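Long-range contact in outer membrane lipoprotein carrier protein LolA (Thermus thermophilus, PDB 2YZY), which is of unproven function but probably acts as a LolA-type carrier that binds lipoproteins and escorts them toward the outer membrane: residues 141-153 with 159-171. Residues are numbered along the deposited sequence; the frame is centred on the assembly and turned at random.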
loop_
_atom_site.group_PDB
_atom_site.type_symbol
_atom_site.label_atom_id
_atom_site.label_comp_id
_atom_site.label_asym_id
_atom_site.label_seq_id
_atom_site.Cartn_x
_atom_site.Cartn_y
_atom_site.Cartn_z
ATOM N N GLN A 141 -11.055 -10.218 6.800
ATOM C CA GLN A 141 -12.063 -10.733 7.771
ATOM C C GLN A 141 -12.554 -9.608 8.678
ATOM O O GLN A 141 -13.508 -9.783 9.441
ATOM C CB GLN A 141 -11.449 -11.853 8.616
ATOM C CG GLN A 141 -12.422 -12.526 9.572
ATOM C CD GLN A 141 -13.631 -13.104 8.862
ATOM O OE1 GLN A 141 -13.499 -13.899 7.931
ATOM N NE2 GLN A 141 -14.820 -12.707 9.302
ATOM N N GLY A 142 -11.902 -8.453 8.586
ATOM C CA GLY A 142 -12.287 -7.317 9.403
ATOM C C GLY A 142 -13.186 -6.339 8.669
ATOM O O GLY A 142 -13.457 -5.245 9.164
ATOM N N PHE A 143 -13.649 -6.733 7.487
ATOM C CA PHE A 143 -14.525 -5.886 6.684
ATOM C C PHE A 143 -15.453 -6.761 5.846
ATOM O O PHE A 143 -15.175 -7.939 5.628
ATOM C CB PHE A 143 -13.691 -4.973 5.780
ATOM C CG PHE A 143 -12.878 -5.712 4.755
ATOM C CD1 PHE A 143 -13.381 -5.936 3.477
ATOM C CD2 PHE A 143 -11.612 -6.193 5.071
ATOM C CE1 PHE A 143 -12.634 -6.627 2.527
ATOM C CE2 PHE A 143 -10.856 -6.888 4.127
ATOM C CZ PHE A 143 -11.368 -7.104 2.853
ATOM N N ALA A 144 -16.554 -6.182 5.378
ATOM C CA ALA A 144 -17.523 -6.930 4.587
ATOM C C ALA A 144 -17.259 -6.878 3.088
ATOM O O ALA A 144 -17.501 -7.852 2.373
ATOM C CB ALA A 144 -18.930 -6.421 4.881
ATOM N N ALA A 145 -16.764 -5.742 2.610
ATOM C CA ALA A 145 -16.493 -5.586 1.188
ATOM C C ALA A 145 -15.488 -4.473 0.940
ATOM O O ALA A 145 -15.179 -3.690 1.838
ATOM C CB ALA A 145 -17.789 -5.290 0.444
ATOM N N MET A 146 -14.980 -4.407 -0.285
ATOM C CA MET A 146 -14.013 -3.380 -0.630
ATOM C C MET A 146 -14.165 -2.896 -2.060
ATOM O O MET A 146 -14.744 -3.575 -2.913
ATOM C CB MET A 146 -12.588 -3.900 -0.430
ATOM C CG MET A 146 -12.137 -4.898 -1.483
ATOM S SD MET A 146 -10.408 -5.385 -1.292
ATOM C CE MET A 146 -9.572 -3.989 -2.008
ATOM N N GLU A 147 -13.645 -1.700 -2.299
ATOM C CA GLU A 147 -13.650 -1.088 -3.617
ATOM C C GLU A 147 -12.184 -0.833 -3.932
ATOM O O GLU A 147 -11.443 -0.339 -3.081
ATOM C CB GLU A 147 -14.409 0.243 -3.598
ATOM C CG GLU A 147 -15.871 0.127 -3.185
ATOM C CD GLU A 147 -16.556 1.474 -3.044
ATOM O OE1 GLU A 147 -15.875 2.518 -3.150
ATOM O OE2 GLU A 147 -17.784 1.492 -2.817
ATOM N N LEU A 148 -11.764 -1.190 -5.140
ATOM C CA LEU A 148 -10.391 -0.970 -5.575
ATOM C C LEU A 148 -10.464 -0.226 -6.900
ATOM O O LEU A 148 -11.063 -0.710 -7.857
ATOM C CB LEU A 148 -9.654 -2.301 -5.765
ATOM C CG LEU A 148 -8.230 -2.209 -6.338
ATOM C CD1 LEU A 148 -7.367 -1.318 -5.451
ATOM C CD2 LEU A 148 -7.618 -3.600 -6.439
ATOM N N TYR A 149 -9.864 0.959 -6.945
ATOM C CA TYR A 149 -9.871 1.784 -8.149
ATOM C C TYR A 149 -8.519 1.732 -8.842
ATOM O O TYR A 149 -7.482 1.993 -8.224
ATOM C CB TYR A 149 -10.234 3.221 -7.773
ATOM C CG TYR A 149 -11.619 3.336 -7.181
ATOM C CD1 TYR A 149 -12.730 3.554 -7.995
ATOM C CD2 TYR A 149 -11.827 3.185 -5.811
ATOM C CE1 TYR A 149 -14.016 3.620 -7.457
ATOM C CE2 TYR A 149 -13.107 3.248 -5.263
ATOM C CZ TYR A 149 -14.196 3.466 -6.095
ATOM O OH TYR A 149 -15.463 3.529 -5.562
ATOM N N ILE A 150 -8.544 1.391 -10.129
ATOM C CA ILE A 150 -7.335 1.263 -10.937
ATOM C C ILE A 150 -7.341 2.225 -12.122
ATOM O O ILE A 150 -8.267 2.214 -12.937
ATOM C CB ILE A 150 -7.201 -0.176 -11.496
ATOM C CG1 ILE A 150 -7.253 -1.197 -10.352
ATOM C CG2 ILE A 150 -5.914 -0.306 -12.311
ATOM C CD1 ILE A 150 -6.133 -1.056 -9.324
ATOM N N LEU A 151 -6.304 3.056 -12.217
ATOM C CA LEU A 151 -6.181 4.007 -13.320
ATOM C C LEU A 151 -6.087 3.203 -14.620
ATOM O O LEU A 151 -5.316 2.250 -14.709
ATOM C CB LEU A 151 -4.919 4.862 -13.137
ATOM C CG LEU A 151 -4.640 5.947 -14.184
ATOM C CD1 LEU A 151 -5.749 6.982 -14.166
ATOM C CD2 LEU A 151 -3.303 6.614 -13.886
ATOM N N LYS A 152 -6.870 3.580 -15.627
ATOM C CA LYS A 152 -6.861 2.854 -16.900
ATOM C C LYS A 152 -5.669 3.141 -17.815
ATOM O O LYS A 152 -5.041 2.212 -18.322
ATOM C CB LYS A 152 -8.157 3.123 -17.675
ATOM C CG LYS A 152 -9.405 2.532 -17.032
ATOM C CD LYS A 152 -10.658 2.813 -17.859
ATOM C CE LYS A 152 -10.605 2.136 -19.220
ATOM N NZ LYS A 152 -11.828 2.417 -20.028
ATOM N N ALA A 153 -5.364 4.419 -18.021
ATOM C CA ALA A 153 -4.269 4.827 -18.905
ATOM C C ALA A 153 -2.895 4.303 -18.496
ATOM O O ALA A 153 -2.065 3.988 -19.349
ATOM C CB ALA A 153 -4.234 6.345 -19.006
ATOM N N ARG A 159 -7.032 4.024 -5.282
ATOM C CA ARG A 159 -7.811 4.111 -4.055
ATOM C C ARG A 159 -8.325 2.759 -3.570
ATOM O O ARG A 159 -8.723 1.912 -4.370
ATOM C CB ARG A 159 -8.995 5.053 -4.308
ATOM C CG ARG A 159 -9.836 5.417 -3.102
ATOM C CD ARG A 159 -11.004 6.280 -3.552
ATOM N NE ARG A 159 -11.761 6.839 -2.438
ATOM C CZ ARG A 159 -12.860 7.571 -2.592
ATOM N NH1 ARG A 159 -13.318 7.826 -3.811
ATOM N NH2 ARG A 159 -13.497 8.048 -1.530
ATOM N N PHE A 160 -8.305 2.569 -2.253
ATOM C CA PHE A 160 -8.789 1.344 -1.621
ATOM C C PHE A 160 -9.836 1.764 -0.597
ATOM O O PHE A 160 -9.568 2.614 0.252
ATOM C CB PHE A 160 -7.658 0.620 -0.877
ATOM C CG PHE A 160 -6.504 0.208 -1.750
ATOM C CD1 PHE A 160 -6.321 -1.126 -2.097
ATOM C CD2 PHE A 160 -5.575 1.149 -2.186
ATOM C CE1 PHE A 160 -5.224 -1.520 -2.865
ATOM C CE2 PHE A 160 -4.474 0.764 -2.955
ATOM C CZ PHE A 160 -4.299 -0.572 -3.294
ATOM N N VAL A 161 -11.023 1.169 -0.669
ATOM C CA VAL A 161 -12.091 1.499 0.269
ATOM C C VAL A 161 -12.639 0.225 0.893
ATOM O O VAL A 161 -13.083 -0.677 0.185
ATOM C CB VAL A 161 -13.261 2.234 -0.426
ATOM C CG1 VAL A 161 -14.284 2.664 0.612
ATOM C CG2 VAL A 161 -12.748 3.444 -1.190
ATOM N N PHE A 162 -12.602 0.157 2.219
ATOM C CA PHE A 162 -13.093 -1.006 2.954
ATOM C C PHE A 162 -14.392 -0.643 3.661
ATOM O O PHE A 162 -14.465 0.364 4.366
ATOM C CB PHE A 162 -12.030 -1.454 3.960
ATOM C CG PHE A 162 -10.755 -1.910 3.314
ATOM C CD1 PHE A 162 -10.607 -3.226 2.886
ATOM C CD2 PHE A 162 -9.722 -1.006 3.076
ATOM C CE1 PHE A 162 -9.452 -3.637 2.224
ATOM C CE2 PHE A 162 -8.561 -1.407 2.415
ATOM C CZ PHE A 162 -8.427 -2.726 1.988
ATOM N N LEU A 163 -15.415 -1.472 3.469
ATOM C CA LEU A 163 -16.733 -1.227 4.047
ATOM C C LEU A 163 -17.192 -2.324 5.003
ATOM O O LEU A 163 -16.823 -3.485 4.847
ATOM C CB LEU A 163 -17.765 -1.116 2.924
ATOM C CG LEU A 163 -17.426 -0.231 1.722
ATOM C CD1 LEU A 163 -18.464 -0.447 0.631
ATOM C CD2 LEU A 163 -17.374 1.224 2.145
ATOM N N ASP A 164 -18.011 -1.955 5.984
ATOM C CA ASP A 164 -18.532 -2.950 6.914
ATOM C C ASP A 164 -19.853 -3.476 6.357
ATOM O O ASP A 164 -20.210 -3.182 5.215
ATOM C CB ASP A 164 -18.729 -2.362 8.323
ATOM C CG ASP A 164 -19.846 -1.332 8.397
ATOM O OD1 ASP A 164 -20.650 -1.219 7.448
ATOM O OD2 ASP A 164 -19.929 -0.636 9.433
ATOM N N GLU A 165 -20.573 -4.248 7.165
ATOM C CA GLU A 165 -21.848 -4.836 6.757
ATOM C C GLU A 165 -22.905 -3.833 6.293
ATOM O O GLU A 165 -23.674 -4.118 5.372
ATOM C CB GLU A 165 -22.426 -5.667 7.907
ATOM C CG GLU A 165 -21.525 -6.793 8.395
ATOM C CD GLU A 165 -21.260 -7.836 7.326
ATOM O OE1 GLU A 165 -22.237 -8.371 6.760
ATOM O OE2 GLU A 165 -20.077 -8.127 7.057
ATOM N N LYS A 166 -22.950 -2.669 6.935
ATOM C CA LYS A 166 -23.932 -1.641 6.595
ATOM C C LYS A 166 -23.484 -0.730 5.454
ATOM O O LYS A 166 -24.234 0.146 5.021
ATOM C CB LYS A 166 -24.242 -0.786 7.828
ATOM C CG LYS A 166 -24.837 -1.555 8.999
ATOM C CD LYS A 166 -26.198 -2.138 8.651
ATOM C CE LYS A 166 -26.817 -2.848 9.846
ATOM N NZ LYS A 166 -28.145 -3.435 9.514
ATOM N N GLY A 167 -22.265 -0.937 4.969
ATOM C CA GLY A 167 -21.757 -0.107 3.894
ATOM C C GLY A 167 -20.976 1.080 4.427
ATOM O O GLY A 167 -20.597 1.977 3.673
ATOM N N LYS A 168 -20.741 1.086 5.736
ATOM C CA LYS A 168 -19.997 2.160 6.385
ATOM C C LYS A 168 -18.510 2.032 6.067
ATOM O O LYS A 168 -17.948 0.939 6.107
ATOM C CB LYS A 168 -20.201 2.104 7.903
ATOM C CG LYS A 168 -19.399 3.136 8.681
ATOM C CD LYS A 168 -19.444 2.854 10.176
ATOM C CE LYS A 168 -18.528 3.794 10.946
ATOM N NZ LYS A 168 -18.469 3.445 12.394
ATOM N N VAL A 169 -17.877 3.156 5.750
ATOM C CA VAL A 169 -16.457 3.156 5.429
ATOM C C VAL A 169 -15.599 2.958 6.674
ATOM O O VAL A 169 -15.704 3.710 7.643
ATOM C CB VAL A 169 -16.042 4.476 4.745
ATOM C CG1 VAL A 169 -14.531 4.519 4.565
ATOM C CG2 VAL A 169 -16.735 4.597 3.397
ATOM N N LEU A 170 -14.756 1.935 6.637
ATOM C CA LEU A 170 -13.856 1.627 7.742
ATOM C C LEU A 170 -12.497 2.249 7.449
ATOM O O LEU A 170 -11.798 2.707 8.353
ATOM C CB LEU A 170 -13.714 0.114 7.898
ATOM C CG LEU A 170 -14.986 -0.627 8.314
ATOM C CD1 LEU A 170 -14.776 -2.128 8.195
ATOM C CD2 LEU A 170 -15.356 -0.242 9.738
ATOM N N ALA A 171 -12.132 2.259 6.170
ATOM C CA ALA A 171 -10.865 2.824 5.734
ATOM C C ALA A 171 -10.995 3.268 4.285
ATOM O O ALA A 171 -11.609 2.584 3.467
ATOM C CB ALA A 171 -9.751 1.798 5.868
#
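With CG of Phe-143 between its backbone N and carbonyl carbon (chi1 64°) and CG of Phe-162 anti to its carbonyl carbon (chi1 -63°), the face of the first ring meets the edge of the second. The result is a T-shaped pair, planes 72° apart, in which CD1 of Phe-162 points at the centre of the Phe-143 face, 3.8 Å from CD2 of Phe-143. Met-146 runs beside Phe-162, its sulfur oblique to that ring in a Met-aromatic contact. Further along the same face, CD1 of Leu-148 lies over the Phe-160 ring, 3.7 Å from its centroid, a CH-pi contact; Leu-117 of strand 116-125 and Leu-12 of helix 7-18 also touch Leu-148. An alanine in place of Phe-143 would probably leave the edge of Phe-162, CD1 and CE1, without the aromatic face it points into.

Beneath these side chains, strands 145-151 and 159-163 form an antiparallel hairpin. At one end, a classic beta bulge sets Ala-144 and Ala-145 against Leu-163, whose O accepts hydrogen bonds from both amide N atoms, at 2.8 Å from Ala-144 and 3.2 Å from Ala-145. Glu-147 N gives a 2.7 Å bond to Val-161 O, and the reciprocal bond closes the ring. The other face is more polar: the Tyr-149 OH bonds Glu-147 OE1 at 2.6 Å, approaching from above the carboxylate plane, while the extended Arg-159 runs alongside the Tyr-149 ring to a salt bridge with Asp-172. The apolar face, meeting helix 7-18 through Leu-148 and Ile-150, is consistent with a LolA-like fold, whose curved sheet and helices enclose a hydrophobic cavity.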